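Side-chain contacts in GNAT family acetyltransferase (Mycobacterium smegmatis, PDB 6C30), which probably transfers the acetyl group of acetyl-CoA to an amino group of its substrate: residues H49-W54 with G118-S123; A153-R156 with S162-V165. All blocks are in the same frame, centred on the assembly; numbering follows the deposited sequence.

Interaction 1. Residues H49-W54 with G118-S123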
ATOM      1  N   HIS A  49      -3.272  27.284  -6.378  1.00 13.07           N
ATOM      2  CA  HIS A  49      -2.345  28.412  -6.427  1.00 13.63           C
ATOM      3  C   HIS A  49      -0.929  28.051  -6.033  1.00 13.91           C
ATOM      4  O   HIS A  49      -0.002  28.802  -6.322  1.00 14.71           O
ATOM      5  CB  HIS A  49      -2.903  29.545  -5.577  1.00 14.81           C
ATOM      6  CG  HIS A  49      -4.299  29.911  -5.967  1.00 17.55           C
ATOM      7  ND1 HIS A  49      -4.628  30.293  -7.248  1.00 21.03           N
ATOM      8  CD2 HIS A  49      -5.455  29.911  -5.262  1.00 23.04           C
ATOM      9  CE1 HIS A  49      -5.924  30.539  -7.309  1.00 19.39           C
ATOM     10  NE2 HIS A  49      -6.449  30.313  -6.120  1.00 25.05           N
ATOM     11  N   HIS A  50      -0.736  26.868  -5.466  1.00 13.27           N
ATOM     12  CA  HIS A  50       0.603  26.344  -5.258  1.00 12.35           C
ATOM     13  C   HIS A  50       1.148  25.643  -6.491  1.00 13.17           C
ATOM     14  O   HIS A  50       2.364  25.571  -6.679  1.00 16.32           O
ATOM     15  CB  HIS A  50       0.617  25.359  -4.093  1.00 13.61           C
ATOM     16  CG  HIS A  50       0.154  25.952  -2.806  1.00 12.90           C
ATOM     17  ND1 HIS A  50       0.856  26.943  -2.153  1.00 14.09           N
ATOM     18  CD2 HIS A  50      -0.927  25.685  -2.037  1.00 15.77           C
ATOM     19  CE1 HIS A  50       0.226  27.261  -1.036  1.00 13.75           C
ATOM     20  NE2 HIS A  50      -0.860  26.512  -0.941  1.00 17.66           N
ATOM     21  N   LEU A  51       0.251  25.106  -7.315  1.00 12.20           N
ATOM     22  CA  LEU A  51       0.647  24.271  -8.446  1.00 12.83           C
ATOM     23  C   LEU A  51       0.651  25.013  -9.771  1.00 12.69           C
ATOM     24  O   LEU A  51       1.561  24.832 -10.588  1.00 13.74           O
ATOM     25  CB  LEU A  51      -0.284  23.058  -8.547  1.00 13.14           C
ATOM     26  CG  LEU A  51      -0.183  22.061  -7.395  1.00 13.12           C
ATOM     27  CD1 LEU A  51      -1.396  21.136  -7.382  1.00 14.39           C
ATOM     28  CD2 LEU A  51       1.115  21.262  -7.490  1.00 15.97           C
ATOM     29  N   GLU A  52      -0.362  25.848  -9.990  1.00 13.55           N
ATOM     30  CA  GLU A  52      -0.544  26.459 -11.305  1.00 15.40           C
ATOM     31  C   GLU A  52       0.631  27.351 -11.785  1.00 14.20           C
ATOM     32  O   GLU A  52       0.923  27.368 -12.983  1.00 18.52           O
ATOM     33  CB  GLU A  52      -1.859  27.253 -11.336  1.00 18.16           C
ATOM     34  CG  GLU A  52      -2.301  27.624 -12.753  1.00 18.86           C
ATOM     35  CD  GLU A  52      -3.736  28.104 -12.826  1.00 23.65           C
ATOM     36  OE1 GLU A  52      -4.232  28.654 -11.829  1.00 18.84           O
ATOM     37  OE2 GLU A  52      -4.366  27.937 -13.896  1.00 34.93           O
ATOM     38  N   PRO A  53       1.333  28.063 -10.881  1.00 15.52           N
ATOM     39  CA  PRO A  53       2.458  28.853 -11.408  1.00 17.69           C
ATOM     40  C   PRO A  53       3.562  28.005 -12.042  1.00 15.67           C
ATOM     41  O   PRO A  53       4.405  28.572 -12.751  1.00 15.91           O
ATOM     42  CB  PRO A  53       3.000  29.565 -10.164  1.00 18.91           C
ATOM     43  CG  PRO A  53       1.840  29.641  -9.244  1.00 17.96           C
ATOM     44  CD  PRO A  53       1.075  28.374  -9.461  1.00 16.81           C
ATOM     45  N   TRP A  54       3.553  26.693 -11.798  1.00 13.60           N
ATOM     46  CA  TRP A  54       4.655  25.811 -12.192  1.00 14.63           C
ATOM     47  C   TRP A  54       4.215  24.735 -13.178  1.00 13.78           C
ATOM     48  O   TRP A  54       5.037  23.960 -13.649  1.00 15.96           O
ATOM     49  CB  TRP A  54       5.290  25.155 -10.950  1.00 14.91           C
ATOM     50  CG  TRP A  54       5.503  26.152  -9.866  1.00 14.28           C
ATOM     51  CD1 TRP A  54       4.754  26.305  -8.736  1.00 16.38           C
ATOM     52  CD2 TRP A  54       6.483  27.189  -9.844  1.00 14.76           C
ATOM     53  NE1 TRP A  54       5.227  27.362  -7.995  1.00 17.00           N
ATOM     54  CE2 TRP A  54       6.289  27.922  -8.654  1.00 16.05           C
ATOM     55  CE3 TRP A  54       7.520  27.562 -10.707  1.00 16.53           C
ATOM     56  CZ2 TRP A  54       7.087  29.012  -8.311  1.00 16.71           C
ATOM     57  CZ3 TRP A  54       8.316  28.643 -10.363  1.00 16.69           C
ATOM     58  CH2 TRP A  54       8.094  29.358  -9.176  1.00 17.15           C
ATOM     59  N   GLY A 118       8.915  13.556 -12.866  1.00 13.02           N
ATOM     60  CA  GLY A 118       8.245  14.718 -12.325  1.00 13.68           C
ATOM     61  C   GLY A 118       7.461  14.304 -11.101  1.00 11.95           C
ATOM     62  O   GLY A 118       7.210  13.115 -10.889  1.00 12.42           O
ATOM     63  N   TYR A 119       7.094  15.274 -10.275  1.00 11.74           N
ATOM     64  CA  TYR A 119       6.421  14.964  -9.019  1.00 12.31           C
ATOM     65  C   TYR A 119       5.630  16.167  -8.542  1.00 11.62           C
ATOM     66  O   TYR A 119       5.904  17.314  -8.921  1.00 12.20           O
ATOM     67  CB  TYR A 119       7.447  14.554  -7.939  1.00 11.91           C
ATOM     68  CG  TYR A 119       8.258  15.745  -7.470  1.00 12.65           C
ATOM     69  CD1 TYR A 119       7.895  16.466  -6.335  1.00 14.59           C
ATOM     70  CD2 TYR A 119       9.356  16.183  -8.198  1.00 14.94           C
ATOM     71  CE1 TYR A 119       8.614  17.583  -5.935  1.00 15.02           C
ATOM     72  CE2 TYR A 119      10.078  17.297  -7.811  1.00 15.06           C
ATOM     73  CZ  TYR A 119       9.698  17.989  -6.682  1.00 14.40           C
ATOM     74  OH  TYR A 119      10.422  19.095  -6.312  1.00 16.39           O
ATOM     75  N   TRP A 120       4.663  15.902  -7.675  1.00 11.00           N
ATOM     76  CA  TRP A 120       4.063  16.949  -6.862  1.00 11.77           C
ATOM     77  C   TRP A 120       3.548  16.309  -5.583  1.00 13.36           C
ATOM     78  O   TRP A 120       3.203  15.121  -5.556  1.00 12.21           O
ATOM     79  CB  TRP A 120       2.951  17.689  -7.617  1.00 12.93           C
ATOM     80  CG  TRP A 120       1.717  16.875  -7.841  1.00 12.16           C
ATOM     81  CD1 TRP A 120       1.449  16.053  -8.904  1.00 13.57           C
ATOM     82  CD2 TRP A 120       0.578  16.798  -6.976  1.00 11.63           C
ATOM     83  NE1 TRP A 120       0.213  15.476  -8.745  1.00 13.01           N
ATOM     84  CE2 TRP A 120      -0.344  15.914  -7.574  1.00 12.25           C
ATOM     85  CE3 TRP A 120       0.242  17.401  -5.763  1.00 12.57           C
ATOM     86  CZ2 TRP A 120      -1.574  15.606  -6.993  1.00 11.90           C
ATOM     87  CZ3 TRP A 120      -0.978  17.101  -5.189  1.00 14.58           C
ATOM     88  CH2 TRP A 120      -1.872  16.208  -5.806  1.00 13.19           C
ATOM     89  N   VAL A 121       3.537  17.100  -4.516  1.00 12.05           N
ATOM     90  CA  VAL A 121       3.074  16.666  -3.202  1.00 11.97           C
ATOM     91  C   VAL A 121       2.096  17.703  -2.657  1.00 13.24           C
ATOM     92  O   VAL A 121       2.307  18.903  -2.825  1.00 13.65           O
ATOM     93  CB  VAL A 121       4.268  16.483  -2.219  1.00 12.93           C
ATOM     94  CG1 VAL A 121       3.777  16.190  -0.802  1.00 16.58           C
ATOM     95  CG2 VAL A 121       5.184  15.379  -2.690  1.00 14.34           C
ATOM     96  N   ALA A 122       1.037  17.227  -2.009  1.00 12.71           N
ATOM     97  CA  ALA A 122       0.058  18.088  -1.349  1.00 12.55           C
ATOM     98  C   ALA A 122       0.739  19.154  -0.492  1.00 13.65           C
ATOM     99  O   ALA A 122       1.666  18.856   0.270  1.00 14.79           O
ATOM    100  CB  ALA A 122      -0.882  17.249  -0.499  1.00 15.07           C
ATOM    101  N   SER A 123       0.266  20.393  -0.618  1.00 14.51           N
ATOM    102  CA  SER A 123       0.932  21.539   0.010  1.00 15.17           C
ATOM    103  C   SER A 123       1.035  21.425   1.530  1.00 20.37           C
ATOM    104  O   SER A 123       2.011  21.887   2.121  1.00 22.21           O
ATOM    105  CB  SER A 123       0.205  22.836  -0.356  1.00 17.93           C
ATOM    106  OG  SER A 123      -1.075  22.871   0.238  1.00 20.12           O
TER
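His-50 lays one face of its imidazole against the side chain of Ser-123, and one residue further on Leu-51 meets Trp-120; these two pairs make the contact and bury 165 Å² in all. In the first pair, Ser-123 CB sits 3.9 Å from the centroid of the His-50 ring, 30° off the ring normal, the geometry of a CH-pi contact. It is displaced toward one side of the ring, since its closest ring atom is CD2, at 3.5 Å from CB. CB gets there because the backbone of Ser-123 points it at the helix. Ser-123 OG also passes 3.6 Å from His-50 CD2, but no hydrogen bond joins the two residues. A chi1 of 68° sets that hydroxyl between the backbone N and carbonyl carbon, and its bond to Asp-47 OD1 helps hold this rotamer.

The second pair is apolar. Leu-51 CD2 reaches Trp-120 CB at 4.0 Å, so the methyl meets the root of the tryptophan and approaches its indole at a slant. Leu-51 CD1 continues its chain in an extended form (chi2 164°), and CD2 is the branch turned to the strand. The indole is held from elsewhere: NE1 bonds to Gln-101 OE1 and Arg-44 makes a cation-pi contact with the ring system.

The backbones stay well apart, with His-50 CA and Ser-123 CA separated by 7.1 Å, so side chains bridge the gap. Helix 48-51 thus packs beside the end of strand 114-121, which leads through a loop into helix 130-143, the region that in GNAT relatives usually binds the acetyl-CoA pyrophosphate; this apo structure holds no cofactor. Helix 37-46 supplies Arg-44 to Leu-51 and Ile-43 to Trp-120, and strand 97-105 pairs antiparallel with 114-121.

Interaction 2. Residues A153-R156 with S162-V165; sequences ATVR and SRAV
The contact belongs to a strand-loop-helix unit of the GNAT fold, where strand 150-155 runs through a short loop into helix 160-169. Val-155, the last residue of the strand, points its side chain at the first turn of the helix, and its CG2 does most of the touching. This methyl, opposite the backbone N, lies 3.6 Å from Ser-162 OG and 3.7 Å from Ser-162 CB. It also meets Arg-163 CG at 3.9 Å, where the valine and the arginine chain cross at about a right angle. An extended chi2 (179°) carries Arg-163 CD past the carbonyl O of Arg-156 at 3.8 Å, and the bend at chi3 (67°) then turns the guanidinium toward Glu-173 and Pro-157 O.

No hydrogen bond crosses between the segments, and 147 Å² is buried. Van der Waals packing of a valine against an arginine's aliphatic part and the side of a serine therefore carries the contact. Polar ends are satisfied elsewhere: Arg-163 NH2 forms a salt bridge with Glu-173 OE2, NH1 bonds to Pro-157 O, and Ser-162 OG bonds to Tyr-119 OH. These bonds probably steady the guanidinium and hydroxyl, while arginine CG and both serine CB and OG meet the methyl.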
ATOM      1  N   ALA A 153      15.161  15.764 -15.160  1.00 12.31           N
ATOM      2  CA  ALA A 153      13.996  16.538 -14.728  1.00 12.17           C
ATOM      3  C   ALA A 153      14.169  17.976 -15.166  1.00 12.54           C
ATOM      4  O   ALA A 153      15.295  18.438 -15.407  1.00 12.78           O
ATOM      5  CB  ALA A 153      13.807  16.468 -13.216  1.00 13.32           C
ATOM      6  N   THR A 154      13.050  18.682 -15.308  1.00 12.84           N
ATOM      7  CA  THR A 154      13.094  20.098 -15.650  1.00 12.89           C
ATOM      8  C   THR A 154      12.414  20.908 -14.552  1.00 13.43           C
ATOM      9  O   THR A 154      11.429  20.467 -13.938  1.00 16.23           O
ATOM     10  CB  THR A 154      12.444  20.385 -17.025  1.00 13.54           C
ATOM     11  OG1 THR A 154      11.123  19.828 -17.055  1.00 15.85           O
ATOM     12  CG2 THR A 154      13.271  19.755 -18.131  1.00 14.70           C
ATOM     13  N   VAL A 155      12.962  22.083 -14.274  1.00 12.21           N
ATOM     14  CA  VAL A 155      12.484  22.884 -13.159  1.00 13.86           C
ATOM     15  C   VAL A 155      12.793  24.348 -13.450  1.00 13.42           C
ATOM     16  O   VAL A 155      13.882  24.663 -13.917  1.00 13.97           O
ATOM     17  CB  VAL A 155      13.135  22.410 -11.826  1.00 14.20           C
ATOM     18  CG1 VAL A 155      14.662  22.407 -11.913  1.00 15.59           C
ATOM     19  CG2 VAL A 155      12.650  23.254 -10.658  1.00 14.93           C
ATOM     20  N   ARG A 156      11.833  25.237 -13.227  1.00 13.38           N
ATOM     21  CA  ARG A 156      12.090  26.654 -13.445  1.00 13.01           C
ATOM     22  C   ARG A 156      13.153  27.156 -12.472  1.00 14.38           C
ATOM     23  O   ARG A 156      13.172  26.748 -11.302  1.00 14.54           O
ATOM     24  CB  ARG A 156      10.798  27.470 -13.309  1.00 13.59           C
ATOM     25  CG  ARG A 156       9.853  27.294 -14.501  1.00 14.27           C
ATOM     26  CD  ARG A 156       8.562  28.092 -14.334  1.00 13.86           C
ATOM     27  NE  ARG A 156       8.821  29.528 -14.344  1.00 13.40           N
ATOM     28  CZ  ARG A 156       7.925  30.452 -14.010  1.00 16.79           C
ATOM     29  NH1 ARG A 156       6.707  30.093 -13.620  1.00 15.59           N
ATOM     30  NH2 ARG A 156       8.258  31.739 -14.053  1.00 18.40           N
ATOM     31  N   SER A 162      11.763  23.292  -5.384  1.00 14.83           N
ATOM     32  CA  SER A 162      11.933  22.105  -6.203  1.00 15.95           C
ATOM     33  C   SER A 162      13.399  21.904  -6.583  1.00 13.87           C
ATOM     34  O   SER A 162      13.885  20.769  -6.604  1.00 15.05           O
ATOM     35  CB  SER A 162      11.063  22.179  -7.452  1.00 15.83           C
ATOM     36  OG  SER A 162      11.206  20.983  -8.199  1.00 15.77           O
ATOM     37  N   ARG A 163      14.107  22.994  -6.878  1.00 14.53           N
ATOM     38  CA  ARG A 163      15.545  22.885  -7.131  1.00 14.49           C
ATOM     39  C   ARG A 163      16.267  22.257  -5.946  1.00 15.97           C
ATOM     40  O   ARG A 163      17.156  21.429  -6.118  1.00 16.15           O
ATOM     41  CB  ARG A 163      16.145  24.255  -7.455  1.00 14.85           C
ATOM     42  CG  ARG A 163      15.641  24.817  -8.788  1.00 16.95           C
ATOM     43  CD  ARG A 163      16.217  26.189  -9.091  1.00 16.26           C
ATOM     44  NE  ARG A 163      17.654  26.128  -9.330  1.00 16.27           N
ATOM     45  CZ  ARG A 163      18.402  27.186  -9.628  1.00 17.26           C
ATOM     46  NH1 ARG A 163      17.840  28.383  -9.723  1.00 18.85           N
ATOM     47  NH2 ARG A 163      19.702  27.035  -9.849  1.00 18.52           N
ATOM     48  N   ALA A 164      15.857  22.631  -4.741  1.00 15.52           N
ATOM     49  CA  ALA A 164      16.490  22.084  -3.544  1.00 17.51           C
ATOM     50  C   ALA A 164      16.178  20.600  -3.372  1.00 15.72           C
ATOM     51  O   ALA A 164      17.057  19.812  -3.012  1.00 16.92           O
ATOM     52  CB  ALA A 164      16.052  22.864  -2.319  1.00 18.39           C
ATOM     53  N   VAL A 165      14.929  20.221  -3.626  1.00 14.78           N
ATOM     54  CA  VAL A 165      14.527  18.817  -3.534  1.00 14.98           C
ATOM     55  C   VAL A 165      15.337  17.961  -4.515  1.00 14.30           C
ATOM     56  O   VAL A 165      15.891  16.926  -4.144  1.00 14.99           O
ATOM     57  CB  VAL A 165      13.006  18.664  -3.806  1.00 15.40           C
ATOM     58  CG1 VAL A 165      12.639  17.229  -4.092  1.00 16.43           C
ATOM     59  CG2 VAL A 165      12.198  19.188  -2.619  1.00 17.97           C
TER

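From the N terminus, the chain passes helix 48-51 and later closes the long loop of interaction 1 at the end of strand 114-121; 63 residues separate segments 49-54 and 118-123, with two helices and the intervening strands among them. After helix 130-143, interaction 2 closes a short loop of five residues between strand 150-155 and helix 160-169. The contacts are in series and neither nest nor cross. Their strands pair in parallel as neighbours in one sheet, and their centres lie about 12 Å apart. The first segments also meet directly: Trp-54 CE3 packs 3.8 Å from Arg-156 CD, and Pro-53 O receives a weak hydrogen bond from Arg-156 NH1, tying the N-terminal helical region to the later strand-helix unit.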